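Local coordinates for protein homoserine kinase (Cytophaga hutchinsonii, PDB 4P52) that probably catalyses the ATP-dependent phosphorylation of L-homoserine to O-phospho-L-homoserine, at residues 144-147 and 148-152; 151-154 and 155-159; 164-167 and 168-172. All coordinates share one frame; numbering follows the deposited sequence.

How the interactions relate
Interactions 1 and 2 lie along helix 146-157, interaction 2 running past its C-terminal end; they share Glu151 and Gly152, and their centres are about 10 Å apart. Interaction 3 forms the carboxyl-terminal part of helix 162-170, next in the chain; its centre lies about 12 Å from that of interaction 1 and about 17 Å from that of interaction 2. The two helices pack together chiefly through interaction 1, where Leu146 CD1 is 3.4 Å from Val165 CG1 and Ala149 CB is 3.7 Å from the same Val165 CG1. Interaction 2 probably lies closest to the phosphate-binding region: Glu153 is hydrogen-bonded to Ser121, in a Gly-Leu-Gly-Ser-Ser motif that typically contributes to phosphate binding in GHMP kinases.

Interaction 1: 144-147 and 148-152; sequences DLLP and FAMEG
Residues 144-147 run directly into 148-152 near the start of helix 146-157, and three successive i to i+4 bonds tie them together. Leu145 O accepts Ala149 N at 3.2 Å. Leu146 O accepts Met150 N at 2.9 Å, and Pro147 O accepts Glu151 N at 2.7 Å. The last is almost straight, with 172° at the hydrogen, and all three donors approach close to the line of the carbonyl bond. Pro147 suits this early turn because its nitrogen has no hydrogen to give and its ring can lie on the exposed side.

Among the side chains, Phe148 folds back toward the start of the helix. Its CG stands anti to the carbonyl carbon (chi1 -60°), which carries CD2 and CE2 back toward the preceding residues, each obliquely near Asp144 O at 3.8 Å. Met140 of a loop and Thr97 of helix 86-98 help to bury it. On another side of the helix Leu146 and Met150, a selenomethionine, run side by side in the same direction, Leu146 CD1 touching Met150 CG at 4.1 Å. Leu146 also packs on Val165, Leu169 and Tyr170 of helix 162-170. Bends at the next two torsions of Met150 turn its selenium end away from this turn, to Ala160, Tyr179 and Leu182. The branched, apolar Leu145 touches Tyr94, Val129 and Asn133. Glu151 starts out alongside Pro147 O, with CG 3.6 Å from it, and then extends to a salt bridge with Arg93.

The contact thus combines backbone bonds that satisfy the carbonyls of 145-147, apolar groups that bind the helix to its neighbours, and the carboxylate of Glu151, whose charge is balanced by Arg93, linking this helix to helix 86-98.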
ATOM      1  N   ASP A 144     -13.474   8.500 -19.617  1.00 42.34           N
ATOM      2  CA  ASP A 144     -13.816   7.319 -20.390  1.00 42.51           C
ATOM      3  C   ASP A 144     -12.902   7.054 -21.564  1.00 39.57           C
ATOM      4  O   ASP A 144     -13.088   6.057 -22.262  1.00 38.71           O
ATOM      5  CB  ASP A 144     -15.265   7.387 -20.847  1.00 49.91           C
ATOM      6  CG  ASP A 144     -16.242   7.215 -19.689  1.00 57.33           C
ATOM      7  OD1 ASP A 144     -16.190   6.145 -19.029  1.00 58.94           O
ATOM      8  OD2 ASP A 144     -17.036   8.157 -19.427  1.00 57.85           O
ATOM      9  N   LEU A 145     -11.909   7.923 -21.782  1.00 36.66           N
ATOM     10  CA  LEU A 145     -10.947   7.693 -22.853  1.00 34.46           C
ATOM     11  C   LEU A 145      -9.904   6.647 -22.505  1.00 34.09           C
ATOM     12  O   LEU A 145      -9.276   6.070 -23.418  1.00 34.77           O
ATOM     13  CB  LEU A 145     -10.260   8.975 -23.282  1.00 32.24           C
ATOM     14  CG  LEU A 145     -11.190  10.128 -23.658  1.00 31.48           C
ATOM     15  CD1 LEU A 145     -10.354  11.349 -24.004  1.00 29.24           C
ATOM     16  CD2 LEU A 145     -12.145   9.742 -24.787  1.00 31.77           C
ATOM     17  N   LEU A 146      -9.727   6.382 -21.209  1.00 31.70           N
ATOM     18  CA  LEU A 146      -8.675   5.463 -20.767  1.00 31.66           C
ATOM     19  C   LEU A 146      -8.672   4.082 -21.480  1.00 32.71           C
ATOM     20  O   LEU A 146      -7.619   3.648 -21.968  1.00 31.83           O
ATOM     21  CB  LEU A 146      -8.667   5.319 -19.243  1.00 32.26           C
ATOM     22  CG  LEU A 146      -7.550   4.427 -18.700  1.00 33.45           C
ATOM     23  CD1 LEU A 146      -6.169   4.900 -19.125  1.00 31.46           C
ATOM     24  CD2 LEU A 146      -7.629   4.393 -17.187  1.00 35.35           C
ATOM     25  N   PRO A 147      -9.844   3.405 -21.567  1.00 33.72           N
ATOM     26  CA  PRO A 147      -9.835   2.074 -22.203  1.00 34.78           C
ATOM     27  C   PRO A 147      -9.329   2.094 -23.651  1.00 36.21           C
ATOM     28  O   PRO A 147      -8.599   1.174 -24.071  1.00 36.80           O
ATOM     29  CB  PRO A 147     -11.307   1.634 -22.160  1.00 35.44           C
ATOM     30  CG  PRO A 147     -11.955   2.494 -21.128  1.00 35.29           C
ATOM     31  CD  PRO A 147     -11.194   3.795 -21.116  1.00 34.03           C
ATOM     32  N   PHE A 148      -9.697   3.129 -24.405  1.00 35.90           N
ATOM     33  CA  PHE A 148      -9.226   3.241 -25.772  1.00 36.85           C
ATOM     34  C   PHE A 148      -7.721   3.389 -25.842  1.00 36.18           C
ATOM     35  O   PHE A 148      -7.073   2.810 -26.710  1.00 36.83           O
ATOM     36  CB  PHE A 148      -9.920   4.386 -26.475  1.00 39.88           C
ATOM     37  CG  PHE A 148     -11.396   4.220 -26.534  1.00 45.30           C
ATOM     38  CD1 PHE A 148     -11.954   3.202 -27.284  1.00 49.07           C
ATOM     39  CD2 PHE A 148     -12.227   5.063 -25.821  1.00 49.21           C
ATOM     40  CE1 PHE A 148     -13.322   3.030 -27.333  1.00 52.85           C
ATOM     41  CE2 PHE A 148     -13.601   4.907 -25.868  1.00 53.11           C
ATOM     42  CZ  PHE A 148     -14.150   3.885 -26.622  1.00 54.14           C
ATOM     43  N   ALA A 149      -7.162   4.156 -24.915  1.00 35.93           N
ATOM     44  CA  ALA A 149      -5.724   4.335 -24.886  1.00 35.72           C
ATOM     45  C   ALA A 149      -5.057   3.012 -24.493  1.00 37.16           C
ATOM     46  O   ALA A 149      -4.025   2.657 -25.054  1.00 36.21           O
ATOM     47  CB  ALA A 149      -5.342   5.469 -23.951  1.00 33.99           C
HETATM   48  N   MSE A 150      -5.683   2.278 -23.565  1.00 38.95           N
HETATM   49  CA  MSE A 150      -5.239   0.931 -23.171  1.00 39.87           C
HETATM   50  C   MSE A 150      -5.288  -0.064 -24.329  1.00 40.81           C
HETATM   51  O   MSE A 150      -4.290  -0.728 -24.593  1.00 38.70           O
HETATM   52  CB  MSE A 150      -6.052   0.397 -21.979  1.00 43.63           C
HETATM   53  CG  MSE A 150      -5.909   1.106 -20.628  1.00 50.77           C
HETATM   54 SE   MSE A 150      -4.045   1.076 -19.946  1.00 66.00          SE
HETATM   55  CE  MSE A 150      -3.914  -0.785 -19.282  1.00 64.31           C
ATOM     56  N   GLU A 151      -6.435  -0.203 -25.012  1.00 44.53           N
ATOM     57  CA  GLU A 151      -6.560  -1.146 -26.150  1.00 50.08           C
ATOM     58  C   GLU A 151      -5.559  -0.812 -27.272  1.00 49.71           C
ATOM     59  O   GLU A 151      -4.952  -1.708 -27.880  1.00 48.49           O
ATOM     60  CB  GLU A 151      -7.967  -1.134 -26.744  1.00 61.17           C
ATOM     61  CG  GLU A 151      -9.065  -1.819 -25.937  1.00 78.08           C
ATOM     62  CD  GLU A 151     -10.487  -1.396 -26.371  1.00 96.97           C
ATOM     63  OE1 GLU A 151     -10.688  -0.906 -27.515  1.00 95.17           O
ATOM     64  OE2 GLU A 151     -11.429  -1.545 -25.555  1.00105.11           O
ATOM     65  N   GLY A 152      -5.387   0.484 -27.536  1.00 48.55           N
ATOM     66  CA  GLY A 152      -4.393   0.957 -28.486  1.00 46.15           C
ATOM     67  C   GLY A 152      -3.010   0.420 -28.187  1.00 44.48           C
ATOM     68  O   GLY A 152      -2.401  -0.242 -29.036  1.00 46.24           O
TER

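Interaction 2: 151-154 and 155-159; sequences EGEF and LACGS
Glu151 opens the last turns of helix 146-157 by accepting the N-H of Leu155 on its carbonyl oxygen, Glu151 O to Leu155 N being 2.8 Å and nearly straight at 174°. The side chain of Leu155 passes beside the same oxygen, its CG 3.5 Å from Glu151 O, on its way to Ile89 and Arg93 of helix 86-98. Gly152, buried and without a side chain, accepts Ala156 N on Gly152 O at 3.1 Å through a more bent bond, and the small Ala156 methyl, CB, settles 3.5 Å from Gly152 O before meeting Thr86. Glu153 O accepts Cys157 N at 2.9 Å. The side chain of Glu153 bends at chi2, which brings OE2 to Ser121 OG, its hydrogen-bond partner at the start of helix 120-135. Phe154 sends its ring outward with CG anti to the backbone N (chi1 -176°), beside the carbonyl carbon; from there the ring reaches along the chain as it leaves the helix, CD1 of Phe154 lying 4.0 Å from Ser159 N. Gly158 is where helical geometry ends, and its positive phi, 64°, is easily adopted by a residue lacking CB.

Overall the regular bonds satisfy the carbonyls of 151-153, while Glu153 couples this turn to Ser121, part of the Gly-Leu-Gly-Ser-Ser motif associated with phosphate binding in GHMP kinases.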
ATOM      1  N   GLU A 151      -6.435  -0.203 -25.012  1.00 44.53           N
ATOM      2  CA  GLU A 151      -6.560  -1.146 -26.150  1.00 50.08           C
ATOM      3  C   GLU A 151      -5.559  -0.812 -27.272  1.00 49.71           C
ATOM      4  O   GLU A 151      -4.952  -1.708 -27.880  1.00 48.49           O
ATOM      5  CB  GLU A 151      -7.967  -1.134 -26.744  1.00 61.17           C
ATOM      6  CG  GLU A 151      -9.065  -1.819 -25.937  1.00 78.08           C
ATOM      7  CD  GLU A 151     -10.487  -1.396 -26.371  1.00 96.97           C
ATOM      8  OE1 GLU A 151     -10.688  -0.906 -27.515  1.00 95.17           O
ATOM      9  OE2 GLU A 151     -11.429  -1.545 -25.555  1.00105.11           O
ATOM     10  N   GLY A 152      -5.387   0.484 -27.536  1.00 48.55           N
ATOM     11  CA  GLY A 152      -4.393   0.957 -28.486  1.00 46.15           C
ATOM     12  C   GLY A 152      -3.010   0.420 -28.187  1.00 44.48           C
ATOM     13  O   GLY A 152      -2.401  -0.242 -29.036  1.00 46.24           O
ATOM     14  N   GLU A 153      -2.522   0.705 -26.983  1.00 41.86           N
ATOM     15  CA  GLU A 153      -1.241   0.195 -26.477  1.00 45.55           C
ATOM     16  C   GLU A 153      -1.112  -1.333 -26.560  1.00 48.34           C
ATOM     17  O   GLU A 153      -0.068  -1.862 -26.956  1.00 49.63           O
ATOM     18  CB  GLU A 153      -1.103   0.575 -25.015  1.00 50.05           C
ATOM     19  CG  GLU A 153      -0.660   1.989 -24.763  1.00 57.24           C
ATOM     20  CD  GLU A 153       0.833   2.061 -24.577  1.00 66.28           C
ATOM     21  OE1 GLU A 153       1.309   1.812 -23.432  1.00 69.29           O
ATOM     22  OE2 GLU A 153       1.513   2.356 -25.587  1.00 67.07           O
ATOM     23  N   PHE A 154      -2.171  -2.024 -26.143  1.00 48.31           N
ATOM     24  CA  PHE A 154      -2.199  -3.466 -26.115  1.00 53.37           C
ATOM     25  C   PHE A 154      -2.054  -4.029 -27.528  1.00 54.01           C
ATOM     26  O   PHE A 154      -1.133  -4.801 -27.787  1.00 55.06           O
ATOM     27  CB  PHE A 154      -3.470  -3.974 -25.416  1.00 60.11           C
ATOM     28  CG  PHE A 154      -3.525  -5.472 -25.257  1.00 68.59           C
ATOM     29  CD1 PHE A 154      -2.730  -6.122 -24.303  1.00 70.36           C
ATOM     30  CD2 PHE A 154      -4.376  -6.247 -26.069  1.00 73.97           C
ATOM     31  CE1 PHE A 154      -2.779  -7.510 -24.167  1.00 73.82           C
ATOM     32  CE2 PHE A 154      -4.431  -7.634 -25.933  1.00 74.55           C
ATOM     33  CZ  PHE A 154      -3.631  -8.265 -24.979  1.00 75.86           C
ATOM     34  N   LEU A 155      -2.932  -3.622 -28.441  1.00 52.35           N
ATOM     35  CA  LEU A 155      -2.871  -4.103 -29.827  1.00 52.30           C
ATOM     36  C   LEU A 155      -1.559  -3.770 -30.562  1.00 55.34           C
ATOM     37  O   LEU A 155      -1.130  -4.537 -31.398  1.00 58.64           O
ATOM     38  CB  LEU A 155      -4.081  -3.630 -30.640  1.00 50.63           C
ATOM     39  CG  LEU A 155      -5.428  -4.242 -30.250  1.00 51.94           C
ATOM     40  CD1 LEU A 155      -6.590  -3.397 -30.755  1.00 52.16           C
ATOM     41  CD2 LEU A 155      -5.541  -5.676 -30.756  1.00 54.88           C
ATOM     42  N   ALA A 156      -0.922  -2.650 -30.251  1.00 56.25           N
ATOM     43  CA  ALA A 156       0.324  -2.270 -30.926  1.00 57.31           C
ATOM     44  C   ALA A 156       1.588  -2.887 -30.323  1.00 59.82           C
ATOM     45  O   ALA A 156       2.362  -3.514 -31.027  1.00 61.91           O
ATOM     46  CB  ALA A 156       0.458  -0.760 -30.991  1.00 56.77           C
ATOM     47  N   CYS A 157       1.812  -2.697 -29.029  1.00 62.60           N
ATOM     48  CA  CYS A 157       3.042  -3.181 -28.390  1.00 62.35           C
ATOM     49  C   CYS A 157       2.815  -4.491 -27.604  1.00 61.64           C
ATOM     50  O   CYS A 157       3.716  -4.968 -26.908  1.00 62.84           O
ATOM     51  CB  CYS A 157       3.639  -2.084 -27.495  1.00 64.21           C
ATOM     52  SG  CYS A 157       3.621  -0.414 -28.211  1.00 65.07           S
ATOM     53  N   GLY A 158       1.613  -5.066 -27.730  1.00 60.65           N
ATOM     54  CA  GLY A 158       1.215  -6.294 -27.017  1.00 60.25           C
ATOM     55  C   GLY A 158       1.159  -6.203 -25.492  1.00 65.31           C
ATOM     56  O   GLY A 158       1.198  -7.217 -24.805  1.00 64.03           O
ATOM     57  N   SER A 159       1.027  -4.994 -24.950  1.00 69.83           N
ATOM     58  CA  SER A 159       1.361  -4.745 -23.554  1.00 68.71           C
ATOM     59  C   SER A 159       0.962  -3.309 -23.177  1.00 66.09           C
ATOM     60  O   SER A 159       1.489  -2.351 -23.745  1.00 73.83           O
ATOM     61  CB  SER A 159       2.877  -4.972 -23.396  1.00 70.39           C
ATOM     62  OG  SER A 159       3.382  -4.486 -22.174  1.00 75.83           O
TER

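Interaction 3: 164-167 and 168-172; sequences NVAP and CLYGG
The Tyr170 ring leans obliquely against the turn before it, where Ala166 supplies both a methyl and a carbonyl: Ala166 CB is 4.1 Å from Tyr170 CD2, and Ala166 O lies 3.4 Å from that same CD2. Tyr170 CG stands anti to the carbonyl carbon (chi1 -67°), turning the ring back along the helix, and because Ala166 has no more than a methyl, the ring can lie close to its backbone. Its hydroxyl is hydrogen-bonded to Lys143 O. The Pro167 ring instead lies by the departing chain, with CB 3.8 Å from Gly172 O. The amide of Asn164 is engaged outside this turn, ND2 hydrogen-bonded to Thr34 OG1.

Between these groups runs a series of i to i+4 bonds. Asn164 O accepts Cys168 N at 3.2 Å, Val165 O accepts Leu169 N at 2.9 Å, and Ala166 O accepts Tyr170 N at 2.7 Å. Pro167 has no N-H for the turn before it, and the helix is kinked there. A weak, bent bond from Gly171 N to Pro167 O, 2.8 Å long with 125° at the hydrogen, ends the series. Both Gly171 and Gly172 have positive phi, which glycine takes readily, and the chain swings out of the helix through them.

The helix is wedged into the domain interior. Val165, Leu169 and Tyr170 touch Leu146 of helix 146-157, and Val165 also Ala149. Val165 and Leu169 face Val126 of helix 120-135, Pro167 and Cys168 rest on strand 26-36, and Gly172, backbone-bonded to Ala48 of strand 45-49, leads into strand 173-178.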
ATOM      1  N   ASN A 164       1.419   4.157 -16.535  1.00 28.06           N
ATOM      2  CA  ASN A 164       1.841   5.241 -17.447  1.00 26.78           C
ATOM      3  C   ASN A 164       0.633   5.981 -18.039  1.00 25.19           C
ATOM      4  O   ASN A 164       0.551   7.209 -17.962  1.00 24.48           O
ATOM      5  CB  ASN A 164       2.707   4.717 -18.581  1.00 27.29           C
ATOM      6  CG  ASN A 164       4.045   4.190 -18.108  1.00 28.79           C
ATOM      7  OD1 ASN A 164       4.315   3.001 -18.259  1.00 34.51           O
ATOM      8  ND2 ASN A 164       4.904   5.065 -17.573  1.00 25.00           N
ATOM      9  N   VAL A 165      -0.303   5.219 -18.602  1.00 24.72           N
ATOM     10  CA  VAL A 165      -1.406   5.767 -19.361  1.00 24.78           C
ATOM     11  C   VAL A 165      -2.348   6.624 -18.511  1.00 25.82           C
ATOM     12  O   VAL A 165      -2.676   7.738 -18.912  1.00 25.30           O
ATOM     13  CB  VAL A 165      -2.213   4.663 -20.074  1.00 25.60           C
ATOM     14  CG1 VAL A 165      -3.308   5.276 -20.908  1.00 26.10           C
ATOM     15  CG2 VAL A 165      -1.331   3.853 -21.011  1.00 25.66           C
ATOM     16  N   ALA A 166      -2.789   6.116 -17.348  1.00 25.98           N
ATOM     17  CA  ALA A 166      -3.746   6.858 -16.516  1.00 24.55           C
ATOM     18  C   ALA A 166      -3.234   8.244 -16.062  1.00 23.61           C
ATOM     19  O   ALA A 166      -3.948   9.247 -16.262  1.00 23.01           O
ATOM     20  CB  ALA A 166      -4.251   6.028 -15.340  1.00 24.42           C
ATOM     21  N   PRO A 167      -2.008   8.319 -15.481  1.00 22.42           N
ATOM     22  CA  PRO A 167      -1.510   9.649 -15.073  1.00 21.51           C
ATOM     23  C   PRO A 167      -1.228  10.568 -16.273  1.00 22.23           C
ATOM     24  O   PRO A 167      -1.313  11.818 -16.164  1.00 22.83           O
ATOM     25  CB  PRO A 167      -0.210   9.343 -14.308  1.00 20.35           C
ATOM     26  CG  PRO A 167       0.218   8.002 -14.798  1.00 20.94           C
ATOM     27  CD  PRO A 167      -1.045   7.247 -15.156  1.00 22.17           C
ATOM     28  N   CYS A 168      -0.898   9.960 -17.405  1.00 21.73           N
ATOM     29  CA  CYS A 168      -0.673  10.718 -18.592  1.00 22.71           C
ATOM     30  C   CYS A 168      -1.981  11.405 -19.017  1.00 23.15           C
ATOM     31  O   CYS A 168      -2.010  12.608 -19.281  1.00 24.30           O
ATOM     32  CB  CYS A 168      -0.146   9.828 -19.712  1.00 24.94           C
ATOM     33  SG  CYS A 168       0.167  10.825 -21.178  1.00 28.31           S
ATOM     34  N   LEU A 169      -3.048  10.629 -19.071  1.00 22.31           N
ATOM     35  CA  LEU A 169      -4.340  11.119 -19.487  1.00 23.47           C
ATOM     36  C   LEU A 169      -5.017  11.989 -18.436  1.00 24.69           C
ATOM     37  O   LEU A 169      -5.660  12.962 -18.778  1.00 26.30           O
ATOM     38  CB  LEU A 169      -5.257   9.944 -19.859  1.00 23.38           C
ATOM     39  CG  LEU A 169      -6.719  10.244 -20.188  1.00 24.82           C
ATOM     40  CD1 LEU A 169      -6.912  11.097 -21.453  1.00 24.46           C
ATOM     41  CD2 LEU A 169      -7.474   8.924 -20.290  1.00 25.46           C
ATOM     42  N   TYR A 170      -4.885  11.631 -17.167  1.00 24.70           N
ATOM     43  CA  TYR A 170      -5.652  12.284 -16.124  1.00 25.29           C
ATOM     44  C   TYR A 170      -4.872  13.360 -15.454  1.00 25.21           C
ATOM     45  O   TYR A 170      -5.445  14.174 -14.754  1.00 26.07           O
ATOM     46  CB  TYR A 170      -6.075  11.294 -15.050  1.00 27.51           C
ATOM     47  CG  TYR A 170      -7.054  10.260 -15.517  1.00 32.35           C
ATOM     48  CD1 TYR A 170      -8.010  10.548 -16.476  1.00 34.80           C
ATOM     49  CD2 TYR A 170      -7.041   8.981 -14.979  1.00 36.03           C
ATOM     50  CE1 TYR A 170      -8.910   9.581 -16.907  1.00 36.96           C
ATOM     51  CE2 TYR A 170      -7.940   8.014 -15.395  1.00 36.99           C
ATOM     52  CZ  TYR A 170      -8.876   8.325 -16.351  1.00 38.21           C
ATOM     53  OH  TYR A 170      -9.770   7.354 -16.735  1.00 42.76           O
ATOM     54  N   GLY A 171      -3.556  13.354 -15.635  1.00 25.37           N
ATOM     55  CA  GLY A 171      -2.690  14.211 -14.828  1.00 24.35           C
ATOM     56  C   GLY A 171      -2.553  13.702 -13.407  1.00 23.82           C
ATOM     57  O   GLY A 171      -3.331  12.868 -12.946  1.00 22.96           O
ATOM     58  N   GLY A 172      -1.523  14.182 -12.728  1.00 23.80           N
ATOM     59  CA  GLY A 172      -1.389  13.956 -11.309  1.00 23.38           C
ATOM     60  C   GLY A 172      -0.711  12.659 -10.961  1.00 22.80           C
ATOM     61  O   GLY A 172       0.050  12.089 -11.767  1.00 22.80           O
TER